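Local atomic coordinates of possible TctC subunit of the Tripartite Tricarboxylate Transport(TTT) Family (PDB entry 6HKE), a protein that probably serves as the periplasmic substrate-binding component of a tripartite tricarboxylate transporter, capturing malate for uptake into the cell. Residues A62-R65 / V66-A70; P122-D125 / L126-A130. The protein carries 2 engineered substitutions. All coordinates share one frame; numbering follows the deposited sequence.

Contacts 1 and 2 come in series along the chain, on opposite sides of its centre, about 42 Å apart between centres and about 29 Å between nearest atoms. Contact 1 takes in nearly all of the short helix 61-67 and the turn that leaves it, against strands 18-22 and 75-80. Contact 2 is the opening turn of helix 126-136, which follows strand 102-118, whose Phe102 touches contact 1, and it packs on strands 188-192 and 205-210. The contacts do not touch; their placement is consistent with the two lobes of a periplasmic binding protein. The side chain of Ala62 in contact 1 is about 11 Å from bound malate, whereas contact 2 lies away from the pocket.

Contact 1. Residues A62-R65 / V66-A70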
ATOM      1  N   ALA A  62       6.042  12.709   2.909  1.00 23.44           N
ATOM      2  CA  ALA A  62       5.403  12.559   4.235  1.00 24.24           C
ATOM      3  C   ALA A  62       6.402  11.917   5.196  1.00 25.55           C
ATOM      4  O   ALA A  62       6.594  12.470   6.292  1.00 26.32           O
ATOM      5  CB  ALA A  62       4.152  11.739   4.162  1.00 24.24           C
ATOM      6  N   ALA A  63       6.982  10.783   4.788  1.00 24.91           N
ATOM      7  CA  ALA A  63       7.912   9.970   5.597  1.00 24.82           C
ATOM      8  C   ALA A  63       9.174  10.794   5.873  1.00 24.15           C
ATOM      9  O   ALA A  63       9.731  10.688   6.981  1.00 22.66           O
ATOM     10  CB  ALA A  63       8.219   8.665   4.903  1.00 23.93           C
ATOM     11  N   THR A  64       9.617  11.595   4.911  1.00 25.41           N
ATOM     12  CA  THR A  64      10.793  12.482   5.092  1.00 27.36           C
ATOM     13  C   THR A  64      10.481  13.516   6.185  1.00 28.78           C
ATOM     14  O   THR A  64      11.326  13.681   7.085  1.00 31.86           O
ATOM     15  CB  THR A  64      11.212  13.128   3.769  1.00 28.46           C
ATOM     16  OG1 THR A  64      11.435  12.055   2.857  1.00 26.47           O
ATOM     17  CG2 THR A  64      12.448  13.985   3.911  1.00 28.00           C
ATOM     18  N   ARG A  65       9.328  14.186   6.132  1.00 30.52           N
ATOM     19  CA  ARG A  65       8.955  15.210   7.149  1.00 33.64           C
ATOM     20  C   ARG A  65       8.795  14.521   8.508  1.00 30.24           C
ATOM     21  O   ARG A  65       9.266  15.081   9.500  1.00 29.52           O
ATOM     22  CB  ARG A  65       7.705  16.010   6.753  1.00 37.98           C
ATOM     23  CG  ARG A  65       8.008  17.141   5.774  1.00 45.29           C
ATOM     24  CD  ARG A  65       6.973  18.265   5.768  1.00 54.25           C
ATOM     25  NE  ARG A  65       7.150  19.139   4.608  1.00 60.89           N
ATOM     26  CZ  ARG A  65       6.171  19.726   3.916  1.00 70.67           C
ATOM     27  NH1 ARG A  65       6.467  20.482   2.868  1.00 72.65           N
ATOM     28  NH2 ARG A  65       4.902  19.542   4.245  1.00 74.23           N
ATOM     29  N   VAL A  66       8.209  13.325   8.564  1.00 29.57           N
ATOM     30  CA  VAL A  66       7.985  12.649   9.877  1.00 29.52           C
ATOM     31  C   VAL A  66       9.306  12.060  10.404  1.00 27.29           C
ATOM     32  O   VAL A  66       9.481  12.019  11.619  1.00 27.39           O
ATOM     33  CB  VAL A  66       6.833  11.635   9.813  1.00 27.74           C
ATOM     34  CG1 VAL A  66       6.743  10.808  11.088  1.00 26.84           C
ATOM     35  CG2 VAL A  66       5.517  12.359   9.571  1.00 28.87           C
ATOM     36  N   ALA A  67      10.251  11.697   9.545  1.00 26.97           N
ATOM     37  CA  ALA A  67      11.618  11.327   9.974  1.00 26.92           C
ATOM     38  C   ALA A  67      12.197  12.460  10.835  1.00 28.46           C
ATOM     39  O   ALA A  67      12.949  12.157  11.770  1.00 26.55           O
ATOM     40  CB  ALA A  67      12.476  11.042   8.769  1.00 27.74           C
ATOM     41  N   HIS A  68      11.790  13.703  10.556  1.00 29.87           N
ATOM     42  CA  HIS A  68      12.323  14.965  11.134  1.00 31.66           C
ATOM     43  C   HIS A  68      11.395  15.530  12.218  1.00 30.89           C
ATOM     44  O   HIS A  68      11.770  16.570  12.799  1.00 30.59           O
ATOM     45  CB  HIS A  68      12.569  15.988  10.006  1.00 33.32           C
ATOM     46  CG  HIS A  68      13.711  15.596   9.127  1.00 37.96           C
ATOM     47  ND1 HIS A  68      13.554  15.304   7.789  1.00 41.79           N
ATOM     48  CD2 HIS A  68      15.014  15.373   9.406  1.00 41.35           C
ATOM     49  CE1 HIS A  68      14.717  14.953   7.274  1.00 42.25           C
ATOM     50  NE2 HIS A  68      15.626  14.996   8.240  1.00 40.12           N
ATOM     51  N   ALA A  69      10.236  14.903  12.472  1.00 29.26           N
ATOM     52  CA  ALA A  69       9.254  15.354  13.490  1.00 28.58           C
ATOM     53  C   ALA A  69       9.842  15.106  14.887  1.00 27.10           C
ATOM     54  O   ALA A  69      10.801  14.305  14.994  1.00 27.67           O
ATOM     55  CB  ALA A  69       7.918  14.656  13.331  1.00 26.77           C
ATOM     56  N   ALA A  70       9.284  15.780  15.899  1.00 25.25           N
ATOM     57  CA  ALA A  70       9.553  15.559  17.336  1.00 26.44           C
ATOM     58  C   ALA A  70       9.247  14.104  17.690  1.00 25.81           C
ATOM     59  O   ALA A  70       8.160  13.622  17.395  1.00 27.92           O
ATOM     60  CB  ALA A  70       8.720  16.522  18.145  1.00 26.30           C
TER
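Thr64 and His68 stand side by side one turn apart, pointing the same way, at the end of helix 61-67. The methyl CG2 of Thr64 faces the imidazole from 4.2 Å at CE1, and the carbonyl O of Thr64 lies oblique to the ring. His68 ND1 lies 2.8 Å from Thr64 O, but the N-H meets it at only 123°, so this bond is weak. With chi1 at -56°, Thr64 sets CG2 anti to its own backbone N, on the histidine side, and turns OG1 back along the helix to a hydrogen bond with Thr60 O. The hydroxyl is thus engaged one turn upstream while the methyl lies loosely beside the imidazole.

On another side of the helix Val66 turns CG2, anti to its carbonyl carbon, to the backbone oxygen of Ala62. CG2 comes within 3.5 Å of Ala62 O, the same oxygen that accepts from Val66 N at 2.9 Å, in the carbonyl plane. Ala67 N makes the next such bond, to Ala63 O at 2.8 Å, but tilted from the carbonyl plane, and the methyl of Ala67 nestles 3.3 Å from both Ala63 O and Thr64 O. Shorter steps follow: His68 N reaches Arg65 O at 3.1 Å from well above the carbonyl plane, and Ala69 N bonds back to Val66 O, two successive i to i+3 bonds, as in a 3-10-like turn where a helix ends.

The faces divide clearly. Ala62 and Val66 lie on Val21 and Ile77, and Ala63 and Ala67 rest on Phe102, while Arg65 and His68 are exposed. This is the C-terminal end of the helix of a beta-alpha-beta crossover, which joins parallel strands 49-53 and 75-80 across strand 18-22 in the periplasmic binding protein fold.

Contact 2. Residues P122-D125 / L126-A130; sequences PPKD and LSEFA
Glu128 OE1 takes the backbone N-H of Lys124 at 2.6 Å, a short bond that meets the oxygen on its anti side and 29° out of the carboxylate plane. CB of Lys124 adds a contact to the same oxygen at 3.4 Å. With CG of the glutamate beside its backbone N (chi1 -68°) and the chain extended beyond, the carboxylate is carried back over the loop from the first turn of the helix. The lysine chain bends at its far end and crosses it obliquely, bringing NZ to 3.8 Å from OE2 in a long salt bridge.

Asp125 is the N-cap. Its CG sits between backbone N and carbonyl carbon (chi1 61°), and this directs OD1 at Glu128 N, 3.2 Å away and met nearly along the C-O axis. CB of Ser127 touches that oxygen as well. One residue further, Phe129 N bonds to Asp125 O at 2.9 Å, the first regular helical step. Asp125 OD2 and Glu128 OE2 stand 4.6 Å apart, and the lysine and the helix N-terminus would be expected to ease the repulsion between the carboxylates. With an alanine at Glu128, Lys124 N is likely to lose its acceptor within this turn, and the lysine its distant charge partner.

Beneath the polar cap, CB of Pro123 presses on Phe129 CA at 3.4 Å. Pro123 also touches Tyr208 of strand 205-210 and Tyr132 further along helix 126-136. Phe129 meets Tyr188 of strand 188-192 edge-to-face and reaches Leu162 of helix 150-162, while Leu126 lies on Val209, seating the start of helix 126-136 against the sheet.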
ATOM      1  N   PRO A 122      -8.685  -4.333 -24.454  1.00 36.02           N
ATOM      2  CA  PRO A 122      -8.951  -5.496 -25.312  1.00 35.80           C
ATOM      3  C   PRO A 122      -8.417  -6.867 -24.899  1.00 34.10           C
ATOM      4  O   PRO A 122      -9.079  -7.861 -25.162  1.00 34.33           O
ATOM      5  CB  PRO A 122      -8.361  -5.058 -26.658  1.00 35.51           C
ATOM      6  CG  PRO A 122      -8.514  -3.551 -26.627  1.00 36.17           C
ATOM      7  CD  PRO A 122      -8.128  -3.193 -25.206  1.00 36.12           C
ATOM      8  N   PRO A 123      -7.249  -7.034 -24.244  1.00 33.49           N
ATOM      9  CA  PRO A 123      -6.839  -8.375 -23.829  1.00 34.70           C
ATOM     10  C   PRO A 123      -7.884  -8.958 -22.856  1.00 36.58           C
ATOM     11  O   PRO A 123      -8.436  -8.221 -22.062  1.00 32.45           O
ATOM     12  CB  PRO A 123      -5.479  -8.151 -23.156  1.00 34.58           C
ATOM     13  CG  PRO A 123      -5.015  -6.810 -23.683  1.00 33.46           C
ATOM     14  CD  PRO A 123      -6.283  -6.004 -23.846  1.00 33.51           C
ATOM     15  N   LYS A 124      -8.167 -10.252 -22.956  1.00 40.78           N
ATOM     16  CA  LYS A 124      -9.206 -10.912 -22.121  1.00 42.95           C
ATOM     17  C   LYS A 124      -8.533 -11.724 -21.012  1.00 41.04           C
ATOM     18  O   LYS A 124      -9.208 -11.990 -20.002  1.00 42.78           O
ATOM     19  CB  LYS A 124     -10.138 -11.729 -23.018  1.00 48.81           C
ATOM     20  CG  LYS A 124     -10.976 -10.874 -23.960  1.00 52.92           C
ATOM     21  CD  LYS A 124     -12.126 -11.609 -24.620  1.00 56.22           C
ATOM     22  CE  LYS A 124     -12.207 -11.369 -26.115  1.00 55.83           C
ATOM     23  NZ  LYS A 124     -11.069 -11.989 -26.838  1.00 52.81           N
ATOM     24  N   ASP A 125      -7.246 -12.057 -21.166  1.00 36.50           N
ATOM     25  CA  ASP A 125      -6.454 -12.769 -20.133  1.00 35.89           C
ATOM     26  C   ASP A 125      -4.997 -12.298 -20.203  1.00 34.35           C
ATOM     27  O   ASP A 125      -4.700 -11.408 -21.031  1.00 35.60           O
ATOM     28  CB  ASP A 125      -6.613 -14.283 -20.285  1.00 36.03           C
ATOM     29  CG  ASP A 125      -6.129 -14.803 -21.621  1.00 38.45           C
ATOM     30  OD1 ASP A 125      -5.016 -14.422 -22.036  1.00 41.05           O
ATOM     31  OD2 ASP A 125      -6.870 -15.579 -22.238  1.00 45.53           O
ATOM     32  N   LEU A 126      -4.129 -12.878 -19.368  1.00 31.51           N
ATOM     33  CA  LEU A 126      -2.747 -12.383 -19.140  1.00 32.52           C
ATOM     34  C   LEU A 126      -1.856 -12.701 -20.349  1.00 34.53           C
ATOM     35  O   LEU A 126      -0.950 -11.880 -20.653  1.00 30.66           O
ATOM     36  CB  LEU A 126      -2.192 -13.006 -17.861  1.00 30.93           C
ATOM     37  CG  LEU A 126      -0.895 -12.361 -17.372  1.00 33.36           C
ATOM     38  CD1 LEU A 126      -1.172 -10.990 -16.763  1.00 34.76           C
ATOM     39  CD2 LEU A 126      -0.180 -13.256 -16.379  1.00 33.06           C
ATOM     40  N   SER A 127      -2.088 -13.855 -20.991  1.00 35.29           N
ATOM     41  CA  SER A 127      -1.532 -14.228 -22.318  1.00 37.03           C
ATOM     42  C   SER A 127      -1.682 -13.058 -23.299  1.00 35.85           C
ATOM     43  O   SER A 127      -0.667 -12.490 -23.708  1.00 38.25           O
ATOM     44  CB  SER A 127      -2.205 -15.468 -22.859  1.00 36.41           C
ATOM     45  OG  SER A 127      -1.759 -16.617 -22.163  1.00 38.74           O
ATOM     46  N   GLU A 128      -2.917 -12.733 -23.670  1.00 37.43           N
ATOM     47  CA  GLU A 128      -3.253 -11.625 -24.606  1.00 42.12           C
ATOM     48  C   GLU A 128      -2.698 -10.304 -24.064  1.00 40.55           C
ATOM     49  O   GLU A 128      -2.280  -9.458 -24.871  1.00 42.35           O
ATOM     50  CB  GLU A 128      -4.769 -11.487 -24.778  1.00 42.82           C
ATOM     51  CG  GLU A 128      -5.428 -12.646 -25.509  1.00 44.39           C
ATOM     52  CD  GLU A 128      -6.941 -12.511 -25.629  1.00 47.63           C
ATOM     53  OE1 GLU A 128      -7.492 -11.513 -25.105  1.00 45.61           O
ATOM     54  OE2 GLU A 128      -7.574 -13.411 -26.238  1.00 53.63           O
ATOM     55  N   PHE A 129      -2.728 -10.123 -22.744  1.00 37.63           N
ATOM     56  CA  PHE A 129      -2.327  -8.859 -22.084  1.00 33.98           C
ATOM     57  C   PHE A 129      -0.853  -8.555 -22.387  1.00 33.96           C
ATOM     58  O   PHE A 129      -0.557  -7.405 -22.739  1.00 29.13           O
ATOM     59  CB  PHE A 129      -2.612  -8.917 -20.587  1.00 30.74           C
ATOM     60  CG  PHE A 129      -2.144  -7.694 -19.853  1.00 30.53           C
ATOM     61  CD1 PHE A 129      -0.804  -7.525 -19.548  1.00 28.70           C
ATOM     62  CD2 PHE A 129      -3.036  -6.691 -19.507  1.00 30.92           C
ATOM     63  CE1 PHE A 129      -0.373  -6.389 -18.889  1.00 29.14           C
ATOM     64  CE2 PHE A 129      -2.600  -5.559 -18.838  1.00 30.49           C
ATOM     65  CZ  PHE A 129      -1.270  -5.408 -18.537  1.00 29.22           C
ATOM     66  N   ALA A 130       0.026  -9.548 -22.238  1.00 35.39           N
ATOM     67  CA  ALA A 130       1.480  -9.447 -22.509  1.00 40.09           C
ATOM     68  C   ALA A 130       1.716  -9.091 -23.988  1.00 43.16           C
ATOM     69  O   ALA A 130       2.550  -8.207 -24.256  1.00 44.90           O
ATOM     70  CB  ALA A 130       2.167 -10.735 -22.129  1.00 38.32           C
TER